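Methyl-coenzyme M reductase subunit beta (Methanosarcina barkeri, PDB 1E6Y) forms part of methyl-coenzyme M reductase I, which reduces methyl-coenzyme M with coenzyme B to give methane and the mixed heterodisulfide in the last step of methanogenesis. Local coordinates at residues T38-A43 / S112-I117; G318-N323 / A398-F403; R68-D73 / P146-I151; V18-L23 / F229-L234. One frame throughout, in Å; residues are numbered along the deposited sequence.

Interaction 1. Residues T38-A43 / S112-I117; sequences TKRSVA and SPKSRI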
loop_
_atom_site.group_PDB
_atom_site.type_symbol
_atom_site.label_atom_id
_atom_site.label_comp_id
_atom_site.label_asym_id
_atom_site.label_seq_id
_atom_site.Cartn_x
_atom_site.Cartn_y
_atom_site.Cartn_z
ATOM N N THR E 38 18.056 17.431 12.964
ATOM C CA THR E 38 16.739 16.821 12.822
ATOM C C THR E 38 16.865 15.387 12.313
ATOM O O THR E 38 16.202 14.480 12.817
ATOM C CB THR E 38 15.860 17.632 11.851
ATOM O OG1 THR E 38 15.712 18.966 12.353
ATOM C CG2 THR E 38 14.482 17.001 11.711
ATOM N N LYS E 39 17.764 15.177 11.356
ATOM C CA LYS E 39 17.990 13.847 10.805
ATOM C C LYS E 39 18.607 12.896 11.829
ATOM O O LYS E 39 18.187 11.744 11.937
ATOM C CB LYS E 39 18.891 13.921 9.569
ATOM C CG LYS E 39 18.230 14.557 8.351
ATOM C CD LYS E 39 19.203 14.662 7.186
ATOM C CE LYS E 39 19.536 13.295 6.608
ATOM N NZ LYS E 39 20.413 13.407 5.408
ATOM N N ARG E 40 19.575 13.382 12.606
ATOM C CA ARG E 40 20.394 12.467 13.411
ATOM C C ARG E 40 19.885 12.265 14.816
ATOM O O ARG E 40 20.470 11.491 15.591
ATOM C CB ARG E 40 21.837 13.009 13.444
ATOM C CG ARG E 40 22.025 14.173 14.409
ATOM C CD ARG E 40 23.382 14.835 14.186
ATOM N NE ARG E 40 23.668 15.941 15.077
ATOM C CZ ARG E 40 24.394 15.968 16.189
ATOM N NH1 ARG E 40 25.009 14.879 16.652
ATOM N NH2 ARG E 40 24.543 17.107 16.872
ATOM N N SER E 41 18.770 12.899 15.167
ATOM C CA SER E 41 18.297 12.878 16.555
ATOM C C SER E 41 16.955 12.181 16.756
ATOM O O SER E 41 16.039 12.328 15.948
ATOM C CB SER E 41 18.201 14.300 17.104
ATOM O OG SER E 41 19.432 14.986 16.975
ATOM N N VAL E 42 16.845 11.428 17.849
ATOM C CA VAL E 42 15.571 10.859 18.280
ATOM C C VAL E 42 15.365 11.015 19.784
ATOM O O VAL E 42 16.310 11.265 20.531
ATOM C CB VAL E 42 15.446 9.347 17.927
ATOM C CG1 VAL E 42 15.500 9.151 16.423
ATOM C CG2 VAL E 42 16.541 8.536 18.630
ATOM N N ALA E 43 14.110 10.915 20.208
ATOM C CA ALA E 43 13.754 10.882 21.619
ATOM C C ALA E 43 13.391 9.456 22.003
ATOM O O ALA E 43 12.795 8.722 21.213
ATOM C CB ALA E 43 12.573 11.807 21.880
ATOM N N SER E 112 22.733 10.910 17.171
ATOM C CA SER E 112 23.789 10.154 16.508
ATOM C C SER E 112 24.850 11.119 15.993
ATOM O O SER E 112 24.546 12.268 15.665
ATOM C CB SER E 112 23.212 9.356 15.334
ATOM O OG SER E 112 22.549 8.190 15.786
ATOM N N PRO E 113 26.107 10.659 15.895
ATOM C CA PRO E 113 27.132 11.449 15.206
ATOM C C PRO E 113 26.764 11.677 13.742
ATOM O O PRO E 113 26.103 10.838 13.128
ATOM C CB PRO E 113 28.390 10.594 15.344
ATOM C CG PRO E 113 27.869 9.194 15.469
ATOM C CD PRO E 113 26.604 9.321 16.269
ATOM N N LYS E 114 27.193 12.809 13.192
ATOM C CA LYS E 114 26.934 13.143 11.793
ATOM C C LYS E 114 27.385 12.045 10.837
ATOM O O LYS E 114 26.786 11.853 9.783
ATOM C CB LYS E 114 27.622 14.461 11.420
ATOM C CG LYS E 114 26.841 15.685 11.842
ATOM C CD LYS E 114 27.636 16.968 11.678
ATOM C CE LYS E 114 26.762 18.172 12.015
ATOM N NZ LYS E 114 27.528 19.435 12.223
ATOM N N SER E 115 28.400 11.290 11.245
ATOM C CA SER E 115 28.933 10.207 10.429
ATOM C C SER E 115 27.887 9.153 10.050
ATOM O O SER E 115 27.966 8.572 8.966
ATOM C CB SER E 115 30.111 9.532 11.144
ATOM O OG SER E 115 29.720 9.001 12.398
ATOM N N ARG E 116 26.912 8.908 10.925
ATOM C CA ARG E 116 25.864 7.927 10.608
ATOM C C ARG E 116 24.925 8.457 9.526
ATOM O O ARG E 116 24.473 7.678 8.685
ATOM C CB ARG E 116 25.085 7.518 11.852
ATOM C CG ARG E 116 25.939 6.817 12.904
ATOM C CD ARG E 116 25.089 6.203 14.000
ATOM N NE ARG E 116 25.866 5.477 15.008
ATOM C CZ ARG E 116 26.377 4.253 14.836
ATOM N NH1 ARG E 116 27.055 3.730 15.864
ATOM N NH2 ARG E 116 26.248 3.572 13.721
ATOM N N ILE E 117 24.709 9.768 9.505
ATOM C CA ILE E 117 23.903 10.400 8.471
ATOM C C ILE E 117 24.697 10.509 7.165
ATOM O O ILE E 117 24.163 10.259 6.081
ATOM C CB ILE E 117 23.433 11.803 8.932
ATOM C CG1 ILE E 117 22.469 11.660 10.114
ATOM C CG2 ILE E 117 22.777 12.562 7.782
ATOM C CD1 ILE E 117 21.278 10.742 9.845
HETATM O O HOH W 1 21.651 10.844 4.988
#

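Interaction 2. Residues G318-N323 / A398-F403; sequences GRAAQN and AGTQMF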
loop_
_atom_site.group_PDB
_atom_site.type_symbol
_atom_site.label_atom_id
_atom_site.label_comp_id
_atom_site.label_asym_id
_atom_site.label_seq_id
_atom_site.Cartn_x
_atom_site.Cartn_y
_atom_site.Cartn_z
ATOM N N GLY E 318 -8.343 35.344 18.353
ATOM C CA GLY E 318 -9.171 34.315 18.960
ATOM C C GLY E 318 -8.418 33.370 19.879
ATOM O O GLY E 318 -9.037 32.574 20.585
ATOM N N ARG E 319 -7.091 33.496 19.911
ATOM C CA ARG E 319 -6.208 32.519 20.551
ATOM C C ARG E 319 -6.708 31.106 20.219
ATOM O O ARG E 319 -6.835 30.266 21.097
ATOM C CB ARG E 319 -6.048 32.727 22.045
ATOM C CG ARG E 319 -5.577 34.123 22.457
ATOM C CD ARG E 319 -4.108 34.360 22.117
ATOM N NE ARG E 319 -3.515 35.385 22.986
ATOM C CZ ARG E 319 -3.233 36.636 22.616
ATOM N NH1 ARG E 319 -2.682 37.455 23.508
ATOM N NH2 ARG E 319 -3.480 37.082 21.396
ATOM N N ALA E 320 -7.026 30.894 18.944
ATOM C CA ALA E 320 -7.659 29.665 18.480
ATOM C C ALA E 320 -7.014 29.234 17.171
ATOM O O ALA E 320 -6.955 30.007 16.213
ATOM C CB ALA E 320 -9.157 29.886 18.281
ATOM N N ALA E 321 -6.547 27.990 17.134
ATOM C CA ALA E 321 -5.802 27.477 15.990
ATOM C C ALA E 321 -6.667 27.328 14.741
ATOM O O ALA E 321 -6.199 27.579 13.630
ATOM C CB ALA E 321 -5.159 26.140 16.343
ATOM N N GLN E 322 -7.940 26.982 14.927
ATOM C CA GLN E 322 -8.804 26.627 13.800
ATOM C C GLN E 322 -8.991 27.757 12.791
ATOM O O GLN E 322 -9.271 27.500 11.617
ATOM C CB GLN E 322 -10.172 26.157 14.298
ATOM C CG GLN E 322 -11.059 27.268 14.839
ATOM C CD GLN E 322 -12.329 26.730 15.449
ATOM O OE1 GLN E 322 -12.313 26.157 16.537
ATOM N NE2 GLN E 322 -13.435 26.870 14.732
ATOM N N ASN E 323 -8.768 28.995 13.231
ATOM C CA ASN E 323 -8.967 30.168 12.381
ATOM C C ASN E 323 -8.003 30.214 11.196
ATOM O O ASN E 323 -8.235 30.940 10.231
ATOM C CB ASN E 323 -8.821 31.454 13.201
ATOM C CG ASN E 323 -9.879 31.587 14.278
ATOM O OD1 ASN E 323 -10.762 30.741 14.408
ATOM N ND2 ASN E 323 -9.780 32.646 15.074
ATOM N N ALA E 398 -4.891 28.778 22.799
ATOM C CA ALA E 398 -4.901 28.892 24.255
ATOM C C ALA E 398 -5.510 27.674 24.946
ATOM O O ALA E 398 -5.495 27.587 26.177
ATOM C CB ALA E 398 -5.637 30.154 24.675
ATOM N N GLY E 399 -6.063 26.751 24.160
ATOM C CA GLY E 399 -6.562 25.500 24.710
ATOM C C GLY E 399 -7.927 25.081 24.190
ATOM O O GLY E 399 -8.781 24.646 24.963
ATOM N N THR E 400 -8.122 25.180 22.877
ATOM C CA THR E 400 -9.396 24.820 22.254
ATOM C C THR E 400 -9.363 23.422 21.633
ATOM O O THR E 400 -10.401 22.894 21.235
ATOM C CB THR E 400 -9.792 25.822 21.143
ATOM O OG1 THR E 400 -8.931 25.646 20.011
ATOM C CG2 THR E 400 -9.680 27.254 21.639
ATOM N N GLN E 401 -8.169 22.846 21.525
ATOM C CA GLN E 401 -7.964 21.618 20.756
ATOM C C GLN E 401 -7.988 20.359 21.619
ATOM O O GLN E 401 -7.454 20.347 22.726
ATOM C CB GLN E 401 -6.629 21.684 20.009
ATOM C CG GLN E 401 -6.492 22.873 19.068
ATOM C CD GLN E 401 -7.408 22.771 17.868
ATOM O OE1 GLN E 401 -8.233 23.653 17.623
ATOM N NE2 GLN E 401 -7.268 21.695 17.112
ATOM N N MET E 402 -8.536 19.279 21.068
ATOM C CA MET E 402 -8.433 17.968 21.701
ATOM C C MET E 402 -7.048 17.387 21.466
ATOM O O MET E 402 -6.443 16.798 22.363
ATOM C CB MET E 402 -9.481 17.005 21.138
ATOM C CG MET E 402 -10.902 17.319 21.561
ATOM S SD MET E 402 -11.018 17.756 23.301
ATOM C CE MET E 402 -10.657 16.178 24.066
ATOM N N PHE E 403 -6.576 17.507 20.232
ATOM C CA PHE E 403 -5.261 17.000 19.885
ATOM C C PHE E 403 -4.246 18.126 19.932
ATOM O O PHE E 403 -3.771 18.618 18.906
ATOM C CB PHE E 403 -5.311 16.307 18.525
ATOM C CG PHE E 403 -6.189 15.093 18.528
ATOM C CD1 PHE E 403 -7.526 15.193 18.155
ATOM C CD2 PHE E 403 -5.748 13.914 19.121
ATOM C CE1 PHE E 403 -8.413 14.147 18.387
ATOM C CE2 PHE E 403 -6.628 12.862 19.360
ATOM C CZ PHE E 403 -7.964 12.982 18.993
HETATM O O HOH W 2 -9.534 26.473 17.462
#

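Interaction 3. Residues R68-D73 / P146-I151; sequences RGLNYD and PYDAPI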
loop_
_atom_site.group_PDB
_atom_site.type_symbol
_atom_site.label_atom_id
_atom_site.label_comp_id
_atom_site.label_asym_id
_atom_site.label_seq_id
_atom_site.Cartn_x
_atom_site.Cartn_y
_atom_site.Cartn_z
ATOM N N ARG E 68 4.713 -12.058 31.096
ATOM C CA ARG E 68 6.097 -11.932 30.640
ATOM C C ARG E 68 6.712 -10.672 31.253
ATOM O O ARG E 68 7.575 -10.024 30.671
ATOM C CB ARG E 68 6.163 -11.926 29.120
ATOM C CG ARG E 68 5.556 -13.113 28.382
ATOM C CD ARG E 68 6.291 -14.416 28.740
ATOM N NE ARG E 68 7.715 -14.222 28.451
ATOM C CZ ARG E 68 8.272 -14.219 27.256
ATOM N NH1 ARG E 68 9.582 -14.005 27.123
ATOM N NH2 ARG E 68 7.567 -14.433 26.145
ATOM N N GLY E 69 6.182 -10.288 32.412
ATOM C CA GLY E 69 6.567 -9.039 33.043
ATOM C C GLY E 69 8.021 -8.979 33.469
ATOM O O GLY E 69 8.567 -9.952 33.994
ATOM N N LEU E 70 8.663 -7.851 33.177
ATOM C CA LEU E 70 10.026 -7.591 33.625
ATOM C C LEU E 70 10.060 -6.274 34.393
ATOM O O LEU E 70 9.620 -5.241 33.888
ATOM C CB LEU E 70 10.983 -7.521 32.427
ATOM C CG LEU E 70 11.141 -8.786 31.575
ATOM C CD1 LEU E 70 11.980 -8.472 30.351
ATOM C CD2 LEU E 70 11.786 -9.897 32.395
ATOM N N ASN E 71 10.523 -6.331 35.637
ATOM C CA ASN E 71 10.563 -5.153 36.497
ATOM C C ASN E 71 11.967 -4.566 36.555
ATOM O O ASN E 71 12.781 -4.946 37.399
ATOM C CB ASN E 71 10.078 -5.510 37.904
ATOM C CG ASN E 71 8.680 -6.084 37.902
ATOM O OD1 ASN E 71 7.769 -5.522 37.294
ATOM N ND2 ASN E 71 8.513 -7.244 38.526
ATOM N N TYR E 72 12.267 -3.713 35.581
ATOM C CA TYR E 72 13.559 -3.044 35.502
ATOM C C TYR E 72 13.374 -1.578 35.860
ATOM O O TYR E 72 12.442 -0.927 35.380
ATOM C CB TYR E 72 14.130 -3.140 34.085
ATOM C CG TYR E 72 14.392 -4.544 33.580
ATOM C CD1 TYR E 72 14.448 -5.632 34.456
ATOM C CD2 TYR E 72 14.631 -4.778 32.227
ATOM C CE1 TYR E 72 14.737 -6.915 33.993
ATOM C CE2 TYR E 72 14.926 -6.050 31.757
ATOM C CZ TYR E 72 14.979 -7.113 32.642
ATOM O OH TYR E 72 15.290 -8.365 32.169
ATOM N N ASP E 73 14.270 -1.054 36.687
ATOM C CA ASP E 73 14.227 0.359 37.029
ATOM C C ASP E 73 14.981 1.174 35.982
ATOM O O ASP E 73 16.137 1.546 36.182
ATOM C CB ASP E 73 14.828 0.587 38.419
ATOM C CG ASP E 73 14.565 1.990 38.947
ATOM O OD1 ASP E 73 13.780 2.742 38.330
ATOM O OD2 ASP E 73 15.152 2.341 39.990
ATOM N N PRO E 146 18.174 -14.803 27.726
ATOM C CA PRO E 146 17.945 -14.814 26.275
ATOM C C PRO E 146 16.490 -15.059 25.858
ATOM O O PRO E 146 15.997 -14.426 24.921
ATOM C CB PRO E 146 18.884 -15.915 25.782
ATOM C CG PRO E 146 20.031 -15.848 26.742
ATOM C CD PRO E 146 19.401 -15.541 28.086
ATOM N N TYR E 147 15.778 -15.905 26.602
ATOM C CA TYR E 147 14.373 -16.175 26.293
ATOM C C TYR E 147 13.416 -15.050 26.690
ATOM O O TYR E 147 12.220 -15.115 26.400
ATOM C CB TYR E 147 13.929 -17.499 26.924
ATOM C CG TYR E 147 14.059 -18.669 25.977
ATOM C CD1 TYR E 147 13.236 -18.771 24.854
ATOM C CD2 TYR E 147 15.102 -19.583 26.112
ATOM C CE1 TYR E 147 13.462 -19.740 23.881
ATOM C CE2 TYR E 147 15.338 -20.556 25.142
ATOM C CZ TYR E 147 14.519 -20.624 24.026
ATOM O OH TYR E 147 14.797 -21.528 23.028
ATOM N N ASP E 148 13.958 -13.993 27.288
ATOM C CA ASP E 148 13.189 -12.782 27.562
ATOM C C ASP E 148 13.620 -11.614 26.685
ATOM O O ASP E 148 13.034 -10.533 26.752
ATOM C CB ASP E 148 13.323 -12.385 29.030
ATOM C CG ASP E 148 12.491 -13.252 29.947
ATOM O OD1 ASP E 148 11.434 -13.757 29.509
ATOM O OD2 ASP E 148 12.891 -13.415 31.118
ATOM N N ALA E 149 14.626 -11.846 25.844
ATOM C CA ALA E 149 15.140 -10.819 24.938
ATOM C C ALA E 149 14.081 -10.209 24.016
ATOM O O ALA E 149 14.102 -9.003 23.777
ATOM C CB ALA E 149 16.301 -11.370 24.114
ATOM N N PRO E 150 13.134 -11.022 23.506
ATOM C CA PRO E 150 12.087 -10.467 22.637
ATOM C C PRO E 150 11.228 -9.413 23.326
ATOM O O PRO E 150 10.766 -8.463 22.688
ATOM C CB PRO E 150 11.261 -11.693 22.249
ATOM C CG PRO E 150 12.225 -12.817 22.332
ATOM C CD PRO E 150 13.064 -12.496 23.536
ATOM N N ILE E 151 11.011 -9.592 24.628
ATOM C CA ILE E 151 10.204 -8.672 25.426
ATOM C C ILE E 151 10.927 -7.337 25.626
ATOM O O ILE E 151 10.323 -6.272 25.483
ATOM C CB ILE E 151 9.858 -9.290 26.812
ATOM C CG1 ILE E 151 9.070 -10.593 26.630
ATOM C CG2 ILE E 151 9.058 -8.301 27.652
ATOM C CD1 ILE E 151 7.734 -10.424 25.925
HETATM O O HOH W 3 9.177 -14.249 30.888
#

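Interaction 4. Residues V18-L23 / F229-L234; sequences VDIMSL and FERHQL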
loop_
_atom_site.group_PDB
_atom_site.type_symbol
_atom_site.label_atom_id
_atom_site.label_comp_id
_atom_site.label_asym_id
_atom_site.label_seq_id
_atom_site.Cartn_x
_atom_site.Cartn_y
_atom_site.Cartn_z
ATOM N N VAL E 18 21.381 40.895 3.676
ATOM C CA VAL E 18 21.506 39.453 3.486
ATOM C C VAL E 18 20.984 39.062 2.107
ATOM O O VAL E 18 19.815 39.296 1.779
ATOM C CB VAL E 18 20.715 38.680 4.571
ATOM C CG1 VAL E 18 20.861 37.179 4.364
ATOM C CG2 VAL E 18 21.209 39.070 5.958
ATOM N N ASP E 19 21.866 38.505 1.282
ATOM C CA ASP E 19 21.479 37.998 -0.027
ATOM C C ASP E 19 20.589 36.778 0.182
ATOM O O ASP E 19 20.949 35.868 0.928
ATOM C CB ASP E 19 22.726 37.604 -0.822
ATOM C CG ASP E 19 22.445 37.414 -2.300
ATOM O OD1 ASP E 19 21.650 36.522 -2.653
ATOM O OD2 ASP E 19 23.047 38.140 -3.115
ATOM N N ILE E 20 19.440 36.749 -0.487
ATOM C CA ILE E 20 18.489 35.658 -0.292
ATOM C C ILE E 20 19.047 34.304 -0.736
ATOM O O ILE E 20 18.637 33.264 -0.223
ATOM C CB ILE E 20 17.141 35.928 -1.010
ATOM C CG1 ILE E 20 17.338 35.990 -2.523
ATOM C CG2 ILE E 20 16.525 37.220 -0.492
ATOM C CD1 ILE E 20 16.042 35.982 -3.296
ATOM N N MET E 21 20.041 34.328 -1.620
ATOM C CA MET E 21 20.712 33.103 -2.055
ATOM C C MET E 21 21.479 32.433 -0.918
ATOM O O MET E 21 21.652 31.213 -0.914
ATOM C CB MET E 21 21.673 33.402 -3.205
ATOM C CG MET E 21 20.985 33.771 -4.502
ATOM S SD MET E 21 20.005 32.410 -5.161
ATOM C CE MET E 21 18.679 33.316 -5.951
ATOM N N SER E 22 21.938 33.233 0.041
ATOM C CA SER E 22 22.664 32.709 1.191
ATOM C C SER E 22 21.718 32.021 2.169
ATOM O O SER E 22 22.160 31.355 3.102
ATOM C CB SER E 22 23.414 33.837 1.905
ATOM O OG SER E 22 22.515 34.680 2.600
ATOM N N LEU E 23 20.417 32.211 1.959
ATOM C CA LEU E 23 19.386 31.603 2.795
ATOM C C LEU E 23 18.929 30.242 2.269
ATOM O O LEU E 23 18.131 29.562 2.915
ATOM C CB LEU E 23 18.176 32.541 2.901
ATOM C CG LEU E 23 18.437 33.929 3.495
ATOM C CD1 LEU E 23 17.157 34.752 3.468
ATOM C CD2 LEU E 23 18.962 33.796 4.918
ATOM N N PHE E 229 12.976 29.396 -10.228
ATOM C CA PHE E 229 12.164 29.033 -9.076
ATOM C C PHE E 229 12.943 29.095 -7.767
ATOM O O PHE E 229 12.344 29.158 -6.694
ATOM C CB PHE E 229 11.552 27.646 -9.277
ATOM C CG PHE E 229 10.551 27.592 -10.398
ATOM C CD1 PHE E 229 10.946 27.224 -11.680
ATOM C CD2 PHE E 229 9.239 28.010 -10.195
ATOM C CE1 PHE E 229 10.052 27.281 -12.747
ATOM C CE2 PHE E 229 8.334 28.069 -11.254
ATOM C CZ PHE E 229 8.742 27.704 -12.534
ATOM N N GLU E 230 14.271 29.162 -7.853
ATOM C CA GLU E 230 15.065 29.348 -6.644
ATOM C C GLU E 230 14.846 30.733 -6.045
ATOM O O GLU E 230 14.523 30.842 -4.862
ATOM C CB GLU E 230 16.561 29.125 -6.893
ATOM C CG GLU E 230 17.377 29.311 -5.612
ATOM C CD GLU E 230 18.825 28.878 -5.719
ATOM O OE1 GLU E 230 19.462 29.128 -6.762
ATOM O OE2 GLU E 230 19.347 28.347 -4.717
ATOM N N ARG E 231 14.998 31.788 -6.850
ATOM C CA ARG E 231 14.681 33.137 -6.355
ATOM C C ARG E 231 13.251 33.186 -5.818
ATOM O O ARG E 231 12.976 33.733 -4.763
ATOM C CB ARG E 231 14.854 34.168 -7.478
ATOM C CG ARG E 231 14.387 35.578 -7.105
ATOM C CD ARG E 231 14.499 36.557 -8.286
ATOM N NE ARG E 231 14.245 37.904 -7.754
ATOM C CZ ARG E 231 13.158 38.647 -7.941
ATOM N NH1 ARG E 231 13.092 39.836 -7.340
ATOM N NH2 ARG E 231 12.145 38.252 -8.705
ATOM N N HIS E 232 12.336 32.564 -6.557
ATOM C CA HIS E 232 10.920 32.532 -6.183
ATOM C C HIS E 232 10.695 31.989 -4.769
ATOM O O HIS E 232 10.026 32.626 -3.950
ATOM C CB HIS E 232 10.139 31.687 -7.192
ATOM C CG HIS E 232 8.653 31.781 -7.035
ATOM N ND1 HIS E 232 7.931 30.915 -6.239
ATOM C CD2 HIS E 232 7.750 32.626 -7.585
ATOM C CE1 HIS E 232 6.649 31.221 -6.309
ATOM N NE2 HIS E 232 6.511 32.256 -7.120
ATOM N N GLN E 233 11.296 30.841 -4.466
ATOM C CA GLN E 233 11.107 30.210 -3.162
ATOM C C GLN E 233 11.860 30.928 -2.043
ATOM O O GLN E 233 11.368 31.029 -0.921
ATOM C CB GLN E 233 11.525 28.737 -3.221
ATOM C CG GLN E 233 10.647 27.887 -4.137
ATOM C CD GLN E 233 9.167 28.045 -3.834
ATOM O OE1 GLN E 233 8.415 28.593 -4.639
ATOM N NE2 GLN E 233 8.745 27.582 -2.662
ATOM N N LEU E 234 13.021 31.485 -2.374
ATOM C CA LEU E 234 13.859 32.148 -1.380
ATOM C C LEU E 234 13.321 33.514 -0.962
ATOM O O LEU E 234 13.506 33.926 0.180
ATOM C CB LEU E 234 15.295 32.277 -1.895
ATOM C CG LEU E 234 16.059 30.953 -1.977
ATOM C CD1 LEU E 234 17.465 31.198 -2.490
ATOM C CD2 LEU E 234 16.099 30.296 -0.608
#

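Interaction 1. Residues T38-A43 / S112-I117
Arg40 and Ser112 meet in a buried contact at one end of an antiparallel pair in the four-stranded sheet of the N-terminal domain. Helix 29-40 hands over to strand 41-45 here, while the neighbouring strand 107-111 has just ended and helix 114-118 is about to begin. Backbone pairing of Val42 with Ile110 is carried one step further by Ser112 N, which donates to Arg40 O at 2.8 Å. The Arg40 side chain then returns to the same serine. CG lies between the backbone N and the carbonyl carbon (chi1 78°), and the extended chain from CG to NE runs past the serine carbonyl. NH1 can therefore donate to Ser112 O at 2.8 Å, with a fairly straight N-H...O angle of 164°. The oxygen lies close to the guanidinium plane, yet the donor stands about 40° above the carbonyl plane. NH1 also bonds to Asp96 O and NE forms a salt bridge with Asp37, which together should fix the rotation of the group. Ile117 packs against the base of the same side chain, its CG1 3.6 Å from Arg40 CB. Lys39 bends at its third torsion and bonds through NZ to Gly120 O of the second subunit, another copy of this protein. Its aliphatic end crosses Ile117, CE and CG2 lying 3.5 Å apart, and a water bridges Lys39 NZ (2.9 Å) to Ile117 O (2.8 Å).

Interaction 2. Residues G318-N323 / A398-F403
The Arg319 carbonyl is the flat group met from across the contact: Ala398 N-H donates to Arg319 O at 3.0 Å from above the carbonyl plane, 43° out of it and away from either lone pair. Beside this bond the two CB atoms, Arg319 CB and Ala398 CB, touch at 3.7 Å. The Arg319 guanidinium leads away, NH2 bonding to Gly316 O and NH1 forming a salt bridge with Glu61 of the gamma subunit. The Gln401 carboxamide, brought round by a bend at chi2 (-69°), turns OE1 to within 4.2 Å of Ala321 CB. A water holds the middle, accepting from Gln322 N at 3.0 Å and donating to Gln322 OE1 at 2.9 Å and Thr400 OG1 at 2.7 Å. Asp397 OD1 bonds to both Thr400 OG1 and Ala321 N. Gln322 NE2 reaches Asp113 and Glu124 of the gamma subunit. Arg319, with positive phi, is the C-prime residue of the Schellman motif that ends helix 296-318, and a type I turn from Ala320 to Asn323 leads to helix 323-339. The partner loop links helix 387-395 to helix 405-416, so two helix-to-helix connections lie side by side, with the gamma subunit packed against both.

Interaction 3. Residues R68-D73 / P146-I151
Successive bends in Arg68, at chi2 (-63°) and chi3 (-56°), curl its guanidinium back over Ile151 and bring NH1 to Asp148. Arg68 NH1 donates to Asp148 OD1 at 3.0 Å in a nearly straight bond (172°), the core of a salt bridge. The carboxylate offers the anti lone pair of OD1, on the side away from OD2, and this oxygen lies close to the guanidinium plane although the two groups are modestly turned against each other. A water joins the same pair a second time, accepting from Arg68 NE at 2.8 Å and donating to Asp148 OD1 at 2.7 Å, so OD1 is gripped twice. One face of the guanidinium rests on Ile151, whose CG1 is 3.5 Å from Arg68 NH1. Here a loop between helix 46-55 and helix 78-89 lies over the start of helix 149-157, which a short 3-10 turn at residues 146-148 introduces. Leu70 extends the apolar side: its CD1 meets Ile151 CG2 at 4.0 Å, while CD2 comes to 3.9 Å from Asp148 OD2. Leu70 also packs on Leu53 and Val152, linking the loop to helices 46-55 and 149-157. Within the loop, Leu70 CB covers part of one face of the Tyr72 ring, and that ring stacks with Phe142. Pro146 in the 3-10 turn and Ala149 at the start of the helix pack on Phe244 of the gamma subunit.

Interaction 4. Residues V18-L23 / F229-L234
Leu234 points its branched end into the short turn formed by Ile20, Met21 and Leu23, and this apolar fit carries the contact without any hydrogen bond across it. Ile20 O sits by the fork of Leu234, whose CD1 comes closest at 3.3 Å and also lies 3.8 Å from Met21 CA. CD2 touches the same oxygen and reaches Leu23 C, the carbonyl carbon, as well. Ile20 crosses Leu234 at a slant near its base: chi1 of 64° sets CG1 between its own backbone N and carbonyl carbon, and the extended remainder lays CD1 against Leu234 CB at 4.0 Å. The same methyl group approaches the backbone of Arg231 one helical turn earlier. Met21 bends at chi2 (-64°) and again at chi3, folding its end back over the helix. SD thereby lies 3.9 Å from Leu234 CD1 and 3.7 Å from Glu230 OE1, while CE rests over Arg231 CA at 4.0 Å. The charged groups of the helix have their strongest partners elsewhere: Glu230 forms a salt bridge with Arg27, and Arg231 with Asp2 and Asp295. Ile20 continues onto Leu235 and Ala238 of the same helix, and Leu234 also packs on Phe220 of helix 204-221. The turn is fixed from within, because Asp19 O accepts from both Ser22 N and Ser22 OG, and Asp19 OD1 takes the N-H of Met21 at 2.9 Å. Strand 13-19 of the N-terminal hairpin thus ends in an Asx turn and a 3-10 segment, which seats its apolar residues on a face of helix 228-241.

Overall arrangement
The four contacts are separate, none touching another. Interactions 1 and 3 both join parts of the N-terminal domain, their centres 28 Å apart, and their segments alternate along the chain. Interaction 4 brings the two family regions together, and the segments of interactions 1 and 3 all fall between its own; its centre is 27 Å from interaction 1 and 53 Å from interaction 3. Interaction 2 belongs to the C-terminal domain and lies nearest the active site: the side chain of Gln401 is about 13 Å from bound coenzyme B, and that of Gln322 about 13 Å from bound coenzyme M. The other three lie away from the known binding sites.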